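Local structure of response regulator (Pseudomonas putida, 3HDV) at residues 7-15 and 32-43; 47-58 and 70-79. The protein is a response regulator whose receiver domain, the part described here, probably takes up a phosphoryl group on a conserved aspartate to relay a signal. All coordinates share one frame; numbering follows the deposited sequence.

Interaction 1: 7-15 and 32-43; sequences RPLVLVVDD and IDAVGADGAEEA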
loop_
_atom_site.group_PDB
_atom_site.type_symbol
_atom_site.label_atom_id
_atom_site.label_comp_id
_atom_site.label_asym_id
_atom_site.label_seq_id
_atom_site.Cartn_x
_atom_site.Cartn_y
_atom_site.Cartn_z
ATOM N N ARG B 7 -4.392 -21.029 8.455
ATOM C CA ARG B 7 -3.834 -19.677 8.640
ATOM C C ARG B 7 -4.660 -18.646 7.776
ATOM O O ARG B 7 -5.017 -18.944 6.655
ATOM C CB ARG B 7 -2.344 -19.656 8.305
ATOM C CG ARG B 7 -1.660 -18.315 8.677
ATOM C CD ARG B 7 -0.122 -18.394 8.663
ATOM N NE ARG B 7 0.407 -18.455 7.303
ATOM C CZ ARG B 7 1.222 -19.409 6.851
ATOM N NH1 ARG B 7 1.628 -20.385 7.671
ATOM N NH2 ARG B 7 1.648 -19.375 5.585
ATOM N N PRO B 8 -5.015 -17.481 8.343
ATOM C CA PRO B 8 -5.815 -16.514 7.568
ATOM C C PRO B 8 -5.080 -16.048 6.286
ATOM O O PRO B 8 -3.867 -15.872 6.306
ATOM C CB PRO B 8 -5.994 -15.318 8.543
ATOM C CG PRO B 8 -5.709 -15.871 9.912
ATOM C CD PRO B 8 -4.706 -16.984 9.704
ATOM N N LEU B 9 -5.838 -15.925 5.197
ATOM C CA LEU B 9 -5.398 -15.275 3.966
ATOM C C LEU B 9 -6.461 -14.251 3.459
ATOM O O LEU B 9 -7.635 -14.610 3.293
ATOM C CB LEU B 9 -5.093 -16.336 2.903
ATOM C CG LEU B 9 -4.620 -15.909 1.513
ATOM C CD1 LEU B 9 -3.276 -15.158 1.704
ATOM C CD2 LEU B 9 -4.453 -17.177 0.668
ATOM N N VAL B 10 -6.029 -12.996 3.197
ATOM C CA VAL B 10 -6.917 -11.911 2.694
ATOM C C VAL B 10 -6.631 -11.702 1.226
ATOM O O VAL B 10 -5.488 -11.627 0.870
ATOM C CB VAL B 10 -6.714 -10.560 3.514
ATOM C CG1 VAL B 10 -7.629 -9.406 2.999
ATOM C CG2 VAL B 10 -7.043 -10.806 5.014
ATOM N N LEU B 11 -7.660 -11.665 0.371
ATOM C CA LEU B 11 -7.451 -11.289 -1.031
ATOM C C LEU B 11 -7.768 -9.788 -1.193
ATOM O O LEU B 11 -8.878 -9.347 -0.944
ATOM C CB LEU B 11 -8.417 -12.036 -1.922
ATOM C CG LEU B 11 -8.457 -11.682 -3.418
ATOM C CD1 LEU B 11 -7.146 -12.069 -4.119
ATOM C CD2 LEU B 11 -9.676 -12.442 -4.042
ATOM N N VAL B 12 -6.815 -9.027 -1.677
ATOM C CA VAL B 12 -7.049 -7.590 -1.905
ATOM C C VAL B 12 -7.253 -7.351 -3.399
ATOM O O VAL B 12 -6.353 -7.601 -4.190
ATOM C CB VAL B 12 -5.830 -6.770 -1.450
ATOM C CG1 VAL B 12 -6.030 -5.253 -1.811
ATOM C CG2 VAL B 12 -5.609 -6.940 0.094
ATOM N N VAL B 13 -8.405 -6.825 -3.780
ATOM C CA VAL B 13 -8.694 -6.641 -5.194
ATOM C C VAL B 13 -8.722 -5.135 -5.507
ATOM O O VAL B 13 -9.523 -4.403 -4.941
ATOM C CB VAL B 13 -10.077 -7.261 -5.542
ATOM C CG1 VAL B 13 -10.448 -7.097 -7.032
ATOM C CG2 VAL B 13 -10.157 -8.707 -5.007
ATOM N N ASP B 14 -7.867 -4.717 -6.437
ATOM C CA ASP B 14 -7.824 -3.325 -6.875
ATOM C C ASP B 14 -7.073 -3.235 -8.185
ATOM O O ASP B 14 -6.023 -3.882 -8.355
ATOM C CB ASP B 14 -7.093 -2.513 -5.784
ATOM C CG ASP B 14 -7.218 -1.013 -5.981
ATOM O OD1 ASP B 14 -7.696 -0.552 -7.056
ATOM O OD2 ASP B 14 -6.836 -0.326 -5.024
ATOM N N ASP B 15 -7.549 -2.412 -9.124
ATOM C CA ASP B 15 -6.780 -2.267 -10.356
ATOM C C ASP B 15 -5.638 -1.260 -10.192
ATOM O O ASP B 15 -4.764 -1.138 -11.030
ATOM C CB ASP B 15 -7.697 -2.025 -11.575
ATOM C CG ASP B 15 -8.481 -0.708 -11.495
ATOM O OD1 ASP B 15 -8.509 -0.093 -10.433
ATOM O OD2 ASP B 15 -9.081 -0.276 -12.517
ATOM N N ILE B 32 -0.912 -10.417 9.075
ATOM C CA ILE B 32 -1.965 -11.044 8.278
ATOM C C ILE B 32 -1.491 -11.244 6.828
ATOM O O ILE B 32 -1.154 -10.267 6.130
ATOM C CB ILE B 32 -3.258 -10.197 8.265
ATOM C CG1 ILE B 32 -3.828 -10.014 9.694
ATOM C CG2 ILE B 32 -4.293 -10.804 7.316
ATOM C CD1 ILE B 32 -4.699 -8.803 9.841
ATOM N N ASP B 33 -1.475 -12.501 6.390
ATOM C CA ASP B 33 -1.120 -12.864 5.034
ATOM C C ASP B 33 -2.124 -12.276 4.026
ATOM O O ASP B 33 -3.325 -12.285 4.274
ATOM C CB ASP B 33 -1.201 -14.360 4.930
ATOM C CG ASP B 33 -0.149 -14.937 4.074
ATOM O OD1 ASP B 33 0.541 -14.166 3.322
ATOM O OD2 ASP B 33 -0.030 -16.196 4.159
ATOM N N ALA B 34 -1.633 -11.788 2.895
ATOM C CA ALA B 34 -2.537 -11.179 1.911
ATOM C C ALA B 34 -2.042 -11.402 0.529
ATOM O O ALA B 34 -0.867 -11.440 0.322
ATOM C CB ALA B 34 -2.696 -9.674 2.192
ATOM N N VAL B 35 -2.953 -11.513 -0.438
ATOM C CA VAL B 35 -2.534 -11.643 -1.839
ATOM C C VAL B 35 -3.378 -10.678 -2.632
ATOM O O VAL B 35 -4.394 -10.226 -2.127
ATOM C CB VAL B 35 -2.725 -13.070 -2.384
ATOM C CG1 VAL B 35 -1.610 -13.995 -1.786
ATOM C CG2 VAL B 35 -4.130 -13.614 -2.071
ATOM N N GLY B 36 -2.951 -10.344 -3.842
ATOM C CA GLY B 36 -3.627 -9.299 -4.612
ATOM C C GLY B 36 -4.137 -9.790 -5.932
ATOM O O GLY B 36 -3.503 -10.658 -6.544
ATOM N N ALA B 37 -5.264 -9.243 -6.355
ATOM C CA ALA B 37 -5.854 -9.496 -7.688
ATOM C C ALA B 37 -6.088 -8.130 -8.321
ATOM O O ALA B 37 -6.505 -7.172 -7.611
ATOM C CB ALA B 37 -7.188 -10.194 -7.544
ATOM N N ASP B 38 -5.862 -8.018 -9.635
ATOM C CA ASP B 38 -5.936 -6.718 -10.296
ATOM C C ASP B 38 -7.273 -6.378 -10.896
ATOM O O ASP B 38 -7.407 -5.374 -11.640
ATOM C CB ASP B 38 -4.792 -6.564 -11.312
ATOM C CG ASP B 38 -4.985 -7.414 -12.596
ATOM O OD1 ASP B 38 -5.999 -8.161 -12.737
ATOM O OD2 ASP B 38 -4.073 -7.308 -13.480
ATOM N N GLY B 39 -8.288 -7.162 -10.573
ATOM C CA GLY B 39 -9.640 -6.899 -11.075
ATOM C C GLY B 39 -10.540 -8.092 -10.838
ATOM O O GLY B 39 -10.098 -9.076 -10.214
ATOM N N ALA B 40 -11.793 -8.025 -11.310
ATOM C CA ALA B 40 -12.772 -9.065 -11.015
ATOM C C ALA B 40 -12.363 -10.481 -11.547
ATOM O O ALA B 40 -12.510 -11.474 -10.842
ATOM C CB ALA B 40 -14.149 -8.675 -11.513
ATOM N N GLU B 41 -11.855 -10.554 -12.772
ATOM C CA GLU B 41 -11.396 -11.857 -13.335
ATOM C C GLU B 41 -10.277 -12.496 -12.521
ATOM O O GLU B 41 -10.392 -13.644 -12.143
ATOM C CB GLU B 41 -11.004 -11.755 -14.830
ATOM C CG GLU B 41 -11.000 -13.179 -15.581
ATOM C CD GLU B 41 -12.193 -14.104 -15.154
ATOM O OE1 GLU B 41 -13.388 -13.703 -15.354
ATOM O OE2 GLU B 41 -11.928 -15.219 -14.587
ATOM N N GLU B 42 -9.210 -11.764 -12.214
ATOM C CA GLU B 42 -8.172 -12.317 -11.371
ATOM C C GLU B 42 -8.699 -12.649 -9.984
ATOM O O GLU B 42 -8.273 -13.652 -9.384
ATOM C CB GLU B 42 -6.976 -11.383 -11.272
ATOM C CG GLU B 42 -5.666 -12.013 -11.582
ATOM C CD GLU B 42 -4.508 -11.381 -10.822
ATOM O OE1 GLU B 42 -4.442 -10.153 -10.776
ATOM O OE2 GLU B 42 -3.677 -12.135 -10.241
ATOM N N ALA B 43 -9.642 -11.850 -9.472
ATOM C CA ALA B 43 -10.257 -12.161 -8.165
ATOM C C ALA B 43 -10.935 -13.535 -8.216
ATOM O O ALA B 43 -10.779 -14.318 -7.287
ATOM C CB ALA B 43 -11.306 -11.097 -7.719
HETATM O O HOH W 1 -2.094 -14.950 7.961
#
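Arg-7 reaches Asp-33 with the edge of its guanidinium: OD2 lies in that plane, but at 3.9 Å from NH2 it makes only a long salt bridge, and the stronger partner of this carboxylate is Arg-52. At Pro-8 a water bridges the two segments, donating to Pro-8 O and accepting from Asp-33 N. Leu-9 lays CD1 against CG1 of Val-35. From Val-10 onward backbone hydrogen bonds join the strands in parallel register: Val-10 N to Asp-33 O (3.0 Å), Val-35 N to Val-10 O, Val-12 N to Val-35 O (2.7 Å, 174° at the hydrogen), Ala-37 N to Val-12 O and Asp-14 N to Ala-37 O. Val-10 also sets CG2 against CG2 of Ile-32 (3.6 Å), on the face where Leu-27 of helix 17-29 packs. Leu-11 points to the other face; with CG anti to the backbone N (chi1 174°), its CD1 touches Val-35 CG2 and lies 3.9 Å from Ala-37 CB, while CD2 meets Ala-43 of the following helix. Replacing Leu-11 by an alanine is likely to open a gap between the sheet and helix 40-49, leaving Val-35, Ala-37 and Ala-43 without this shared neighbour. Val-13 continues that face, its CG2 3.8 Å from Ala-43 CB. Beyond the strand, the carboxylate of Asp-14 turns to Asn-19, and Asp-15 brings CB to 3.4 Å from Asp-38 O while its OD2 accepts from Gln-63 N. The two parallel strands (closest axis approach 4.5 Å, 28° between directions), connected by helix 17-29, form the first beta-alpha-beta unit of the CheY-like receiver fold, with Asp-14 and Asp-15 at the C-terminal edge, where receiver domains carry their acidic pocket.

Interaction 2: 47-58 and 70-79; sequences LHYQKRIGLMIT and LIRTIRASER
Arg-79 NH1 donates to Leu-47 O (2.9 Å, 144° at the hydrogen), on a lone pair in the carbonyl plane and with the oxygen close to the guanidinium plane. NH2 makes a weak, bent bond to Ile-53 O (118°). The side chain, bent at chi2 and chi3, carries the group round to these oxygens, and Leu-47 packs against it, CD2 over one guanidinium face and CB 3.6 Å from Arg-79 CD. Just after helix 67-75, Ser-77 OG accepts from Arg-79 N (2.8 Å), an ST turn. In the doubly wound receiver fold, helix 67-75 is the crossover between strands 53-58 and 83-88, and its short segment runs at 158° to strand 53-58, the axes 11.7 Å apart. Side chains meet between them. Met-56, a selenomethionine, reaches tip to tip toward Ile-74, CE to CD1 3.5 Å, and likewise toward Leu-70 CD2 (3.9 Å). Leu-47, coming from helix 40-49, crosses Ile-74 at about a right angle, CD1 to CD1 3.7 Å. Nearer the strand's C-terminal end, Thr-58 CG2 lies 4.1 Å from Ile-71 CD1.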
loop_
_atom_site.group_PDB
_atom_site.type_symbol
_atom_site.label_atom_id
_atom_site.label_comp_id
_atom_site.label_asym_id
_atom_site.label_seq_id
_atom_site.Cartn_x
_atom_site.Cartn_y
_atom_site.Cartn_z
ATOM N N LEU B 47 -9.978 -16.954 -6.006
ATOM C CA LEU B 47 -11.005 -17.595 -5.187
ATOM C C LEU B 47 -11.180 -19.085 -5.532
ATOM O O LEU B 47 -11.321 -19.917 -4.633
ATOM C CB LEU B 47 -12.342 -16.864 -5.300
ATOM C CG LEU B 47 -12.379 -15.459 -4.668
ATOM C CD1 LEU B 47 -13.694 -14.790 -5.001
ATOM C CD2 LEU B 47 -12.166 -15.525 -3.181
ATOM N N HIS B 48 -11.159 -19.385 -6.825
ATOM C CA HIS B 48 -11.321 -20.748 -7.316
ATOM C C HIS B 48 -10.132 -21.677 -6.925
ATOM O O HIS B 48 -10.347 -22.777 -6.405
ATOM C CB HIS B 48 -11.586 -20.723 -8.824
ATOM C CG HIS B 48 -12.032 -22.042 -9.369
ATOM N ND1 HIS B 48 -11.146 -23.053 -9.672
ATOM C CD2 HIS B 48 -13.270 -22.546 -9.589
ATOM C CE1 HIS B 48 -11.817 -24.116 -10.077
ATOM N NE2 HIS B 48 -13.107 -23.833 -10.047
ATOM N N TYR B 49 -8.895 -21.198 -7.098
ATOM C CA TYR B 49 -7.707 -22.036 -6.977
ATOM C C TYR B 49 -7.011 -21.943 -5.621
ATOM O O TYR B 49 -6.069 -22.678 -5.360
ATOM C CB TYR B 49 -6.713 -21.712 -8.097
ATOM C CG TYR B 49 -7.258 -22.019 -9.464
ATOM C CD1 TYR B 49 -7.310 -23.350 -9.956
ATOM C CD2 TYR B 49 -7.753 -21.012 -10.272
ATOM C CE1 TYR B 49 -7.836 -23.635 -11.214
ATOM C CE2 TYR B 49 -8.261 -21.287 -11.553
ATOM C CZ TYR B 49 -8.293 -22.614 -12.014
ATOM O OH TYR B 49 -8.857 -22.879 -13.255
ATOM N N GLN B 50 -7.437 -21.013 -4.772
ATOM C CA GLN B 50 -6.832 -20.852 -3.463
ATOM C C GLN B 50 -7.909 -20.744 -2.384
ATOM O O GLN B 50 -8.358 -19.644 -2.007
ATOM C CB GLN B 50 -5.852 -19.672 -3.466
ATOM C CG GLN B 50 -5.277 -19.318 -2.091
ATOM C CD GLN B 50 -4.469 -20.460 -1.470
ATOM O OE1 GLN B 50 -5.036 -21.451 -0.967
ATOM N NE2 GLN B 50 -3.143 -20.339 -1.523
ATOM N N LYS B 51 -8.275 -21.913 -1.846
ATOM C CA LYS B 51 -9.364 -22.086 -0.887
ATOM C C LYS B 51 -9.080 -21.490 0.463
ATOM O O LYS B 51 -9.994 -21.312 1.262
ATOM C CB LYS B 51 -9.678 -23.603 -0.702
ATOM C CG LYS B 51 -10.195 -24.313 -1.957
ATOM C CD LYS B 51 -11.645 -23.920 -2.258
ATOM C CE LYS B 51 -11.769 -22.705 -3.198
ATOM N NZ LYS B 51 -12.223 -23.121 -4.583
ATOM N N ARG B 52 -7.809 -21.229 0.732
ATOM C CA ARG B 52 -7.396 -20.605 1.974
ATOM C C ARG B 52 -7.900 -19.141 2.159
ATOM O O ARG B 52 -8.024 -18.647 3.301
ATOM C CB ARG B 52 -5.884 -20.669 2.073
ATOM C CG ARG B 52 -5.324 -20.571 3.476
ATOM C CD ARG B 52 -3.748 -20.737 3.476
ATOM N NE ARG B 52 -3.190 -19.703 4.335
ATOM C CZ ARG B 52 -2.192 -18.882 4.036
ATOM N NH1 ARG B 52 -1.525 -18.994 2.876
ATOM N NH2 ARG B 52 -1.841 -17.959 4.940
ATOM N N ILE B 53 -8.190 -18.445 1.063
ATOM C CA ILE B 53 -8.738 -17.074 1.172
ATOM C C ILE B 53 -9.997 -17.076 2.056
ATOM O O ILE B 53 -10.996 -17.720 1.733
ATOM C CB ILE B 53 -9.018 -16.452 -0.210
ATOM C CG1 ILE B 53 -7.697 -16.366 -1.008
ATOM C CG2 ILE B 53 -9.805 -15.097 -0.069
ATOM C CD1 ILE B 53 -7.954 -16.088 -2.492
ATOM N N GLY B 54 -9.960 -16.373 3.188
ATOM C CA GLY B 54 -11.176 -16.295 4.027
ATOM C C GLY B 54 -11.858 -14.942 4.023
ATOM O O GLY B 54 -12.947 -14.782 4.620
ATOM N N LEU B 55 -11.238 -13.965 3.345
ATOM C CA LEU B 55 -11.811 -12.605 3.305
ATOM C C LEU B 55 -11.331 -11.895 2.050
ATOM O O LEU B 55 -10.195 -12.041 1.660
ATOM C CB LEU B 55 -11.413 -11.788 4.583
ATOM C CG LEU B 55 -11.687 -10.280 4.738
ATOM C CD1 LEU B 55 -13.174 -9.982 4.812
ATOM C CD2 LEU B 55 -11.077 -9.792 6.016
HETATM N N MSE B 56 -12.205 -11.101 1.441
HETATM C CA MSE B 56 -11.762 -10.298 0.311
HETATM C C MSE B 56 -12.057 -8.814 0.589
HETATM O O MSE B 56 -13.153 -8.469 1.024
HETATM C CB MSE B 56 -12.523 -10.731 -0.923
HETATM C CG MSE B 56 -12.023 -10.125 -2.194
HETATM SE SE MSE B 56 -13.206 -10.609 -3.694
HETATM C CE MSE B 56 -14.749 -9.438 -3.340
ATOM N N ILE B 57 -11.078 -7.979 0.291
ATOM C CA ILE B 57 -11.229 -6.526 0.291
ATOM C C ILE B 57 -11.239 -6.052 -1.154
ATOM O O ILE B 57 -10.331 -6.371 -1.901
ATOM C CB ILE B 57 -10.079 -5.805 1.047
ATOM C CG1 ILE B 57 -10.095 -6.263 2.519
ATOM C CG2 ILE B 57 -10.231 -4.223 0.910
ATOM C CD1 ILE B 57 -8.861 -5.886 3.247
ATOM N N THR B 58 -12.264 -5.302 -1.536
ATOM C CA THR B 58 -12.360 -4.808 -2.892
ATOM C C THR B 58 -12.754 -3.336 -3.038
ATOM O O THR B 58 -13.505 -2.792 -2.229
ATOM C CB THR B 58 -13.315 -5.697 -3.766
ATOM O OG1 THR B 58 -13.179 -5.324 -5.142
ATOM C CG2 THR B 58 -14.770 -5.497 -3.368
ATOM N N LEU B 70 -18.451 -7.871 -9.528
ATOM C CA LEU B 70 -17.670 -8.962 -8.948
ATOM C C LEU B 70 -18.392 -9.559 -7.753
ATOM O O LEU B 70 -18.547 -10.781 -7.648
ATOM C CB LEU B 70 -16.270 -8.495 -8.552
ATOM C CG LEU B 70 -15.455 -9.393 -7.593
ATOM C CD1 LEU B 70 -15.122 -10.770 -8.252
ATOM C CD2 LEU B 70 -14.164 -8.721 -7.147
ATOM N N ILE B 71 -18.858 -8.715 -6.846
ATOM C CA ILE B 71 -19.618 -9.174 -5.704
ATOM C C ILE B 71 -20.868 -9.980 -6.096
ATOM O O ILE B 71 -21.137 -11.032 -5.523
ATOM C CB ILE B 71 -19.984 -7.972 -4.730
ATOM C CG1 ILE B 71 -18.677 -7.366 -4.197
ATOM C CG2 ILE B 71 -20.885 -8.448 -3.601
ATOM C CD1 ILE B 71 -18.821 -6.019 -3.452
ATOM N N ARG B 72 -21.617 -9.489 -7.068
ATOM C CA ARG B 72 -22.782 -10.213 -7.568
ATOM C C ARG B 72 -22.419 -11.611 -8.058
ATOM O O ARG B 72 -23.095 -12.574 -7.724
ATOM C CB ARG B 72 -23.415 -9.460 -8.736
ATOM C CG ARG B 72 -24.509 -8.515 -8.358
ATOM C CD ARG B 72 -24.593 -7.480 -9.459
ATOM N NE ARG B 72 -25.546 -6.438 -9.143
ATOM C CZ ARG B 72 -25.639 -5.294 -9.811
ATOM N NH1 ARG B 72 -24.824 -5.049 -10.829
ATOM N NH2 ARG B 72 -26.551 -4.399 -9.455
ATOM N N THR B 73 -21.350 -11.743 -8.833
ATOM C CA THR B 73 -20.993 -13.106 -9.287
ATOM C C THR B 73 -20.546 -13.994 -8.133
ATOM O O THR B 73 -20.788 -15.227 -8.154
ATOM C CB THR B 73 -19.934 -13.128 -10.375
ATOM O OG1 THR B 73 -18.673 -12.686 -9.856
ATOM C CG2 THR B 73 -20.372 -12.304 -11.563
ATOM N N ILE B 74 -19.869 -13.402 -7.129
ATOM C CA ILE B 74 -19.484 -14.186 -5.954
ATOM C C ILE B 74 -20.728 -14.729 -5.221
ATOM O O ILE B 74 -20.774 -15.889 -4.855
ATOM C CB ILE B 74 -18.521 -13.434 -4.985
ATOM C CG1 ILE B 74 -17.175 -13.194 -5.663
ATOM C CG2 ILE B 74 -18.308 -14.246 -3.697
ATOM C CD1 ILE B 74 -16.285 -12.161 -4.959
ATOM N N ARG B 75 -21.731 -13.884 -5.025
ATOM C CA ARG B 75 -22.901 -14.272 -4.268
ATOM C C ARG B 75 -23.752 -15.300 -5.010
ATOM O O ARG B 75 -24.609 -15.933 -4.407
ATOM C CB ARG B 75 -23.768 -13.032 -3.886
ATOM C CG ARG B 75 -23.097 -12.070 -2.904
ATOM C CD ARG B 75 -22.802 -12.719 -1.578
ATOM N NE ARG B 75 -22.248 -11.742 -0.636
ATOM C CZ ARG B 75 -21.138 -11.919 0.062
ATOM N NH1 ARG B 75 -20.457 -13.062 -0.061
ATOM N NH2 ARG B 75 -20.710 -10.955 0.901
ATOM N N ALA B 76 -23.541 -15.415 -6.319
ATOM C CA ALA B 76 -24.233 -16.407 -7.142
ATOM C C ALA B 76 -23.404 -17.699 -7.304
ATOM O O ALA B 76 -23.855 -18.612 -7.959
ATOM C CB ALA B 76 -24.575 -15.798 -8.535
ATOM N N SER B 77 -22.211 -17.769 -6.699
ATOM C CA SER B 77 -21.259 -18.872 -6.889
ATOM C C SER B 77 -21.182 -19.788 -5.655
ATOM O O SER B 77 -21.875 -19.579 -4.664
ATOM C CB SER B 77 -19.866 -18.319 -7.161
ATOM O OG SER B 77 -19.204 -18.040 -5.920
ATOM N N GLU B 78 -20.310 -20.784 -5.714
ATOM C CA GLU B 78 -20.053 -21.654 -4.574
ATOM C C GLU B 78 -19.421 -20.902 -3.406
ATOM O O GLU B 78 -19.465 -21.366 -2.272
ATOM C CB GLU B 78 -19.131 -22.821 -4.982
ATOM C CG GLU B 78 -18.850 -23.852 -3.862
ATOM C CD GLU B 78 -17.957 -25.057 -4.296
ATOM O OE1 GLU B 78 -17.491 -25.115 -5.479
ATOM O OE2 GLU B 78 -17.716 -25.947 -3.426
ATOM N N ARG B 79 -18.852 -19.737 -3.692
ATOM C CA ARG B 79 -18.240 -18.912 -2.658
ATOM C C ARG B 79 -19.168 -17.780 -2.230
ATOM O O ARG B 79 -18.714 -16.674 -1.933
ATOM C CB ARG B 79 -16.906 -18.344 -3.146
ATOM C CG ARG B 79 -15.802 -19.379 -3.284
ATOM C CD ARG B 79 -14.437 -18.773 -3.004
ATOM N NE ARG B 79 -14.117 -18.778 -1.580
ATOM C CZ ARG B 79 -12.898 -18.980 -1.088
ATOM N NH1 ARG B 79 -11.878 -19.192 -1.907
ATOM N NH2 ARG B 79 -12.700 -18.968 0.223
#

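From the N terminus, strand 9-13 leads through helix 17-29 to strand 33-37, and interaction 1 closes this first loop. The chain continues into helix 40-49, whose first turn belongs to interaction 1 and whose last turn opens interaction 2; the latter closes its own loop when helix 67-75 packs back over strand 53-58. The two contacts therefore follow in series, neither nested nor crossed. They meet in the sheet, where strands 9-13 and 53-58 are neighbours: Val-13 N lies 2.7 Å from Ile-57 O, a probable hydrogen bond. The Asp-33 to Arg-52 salt bridge adds a link at the turn before strand 53-58. Together they tie edge strand 33-37, through the sheet, to helix 67-75.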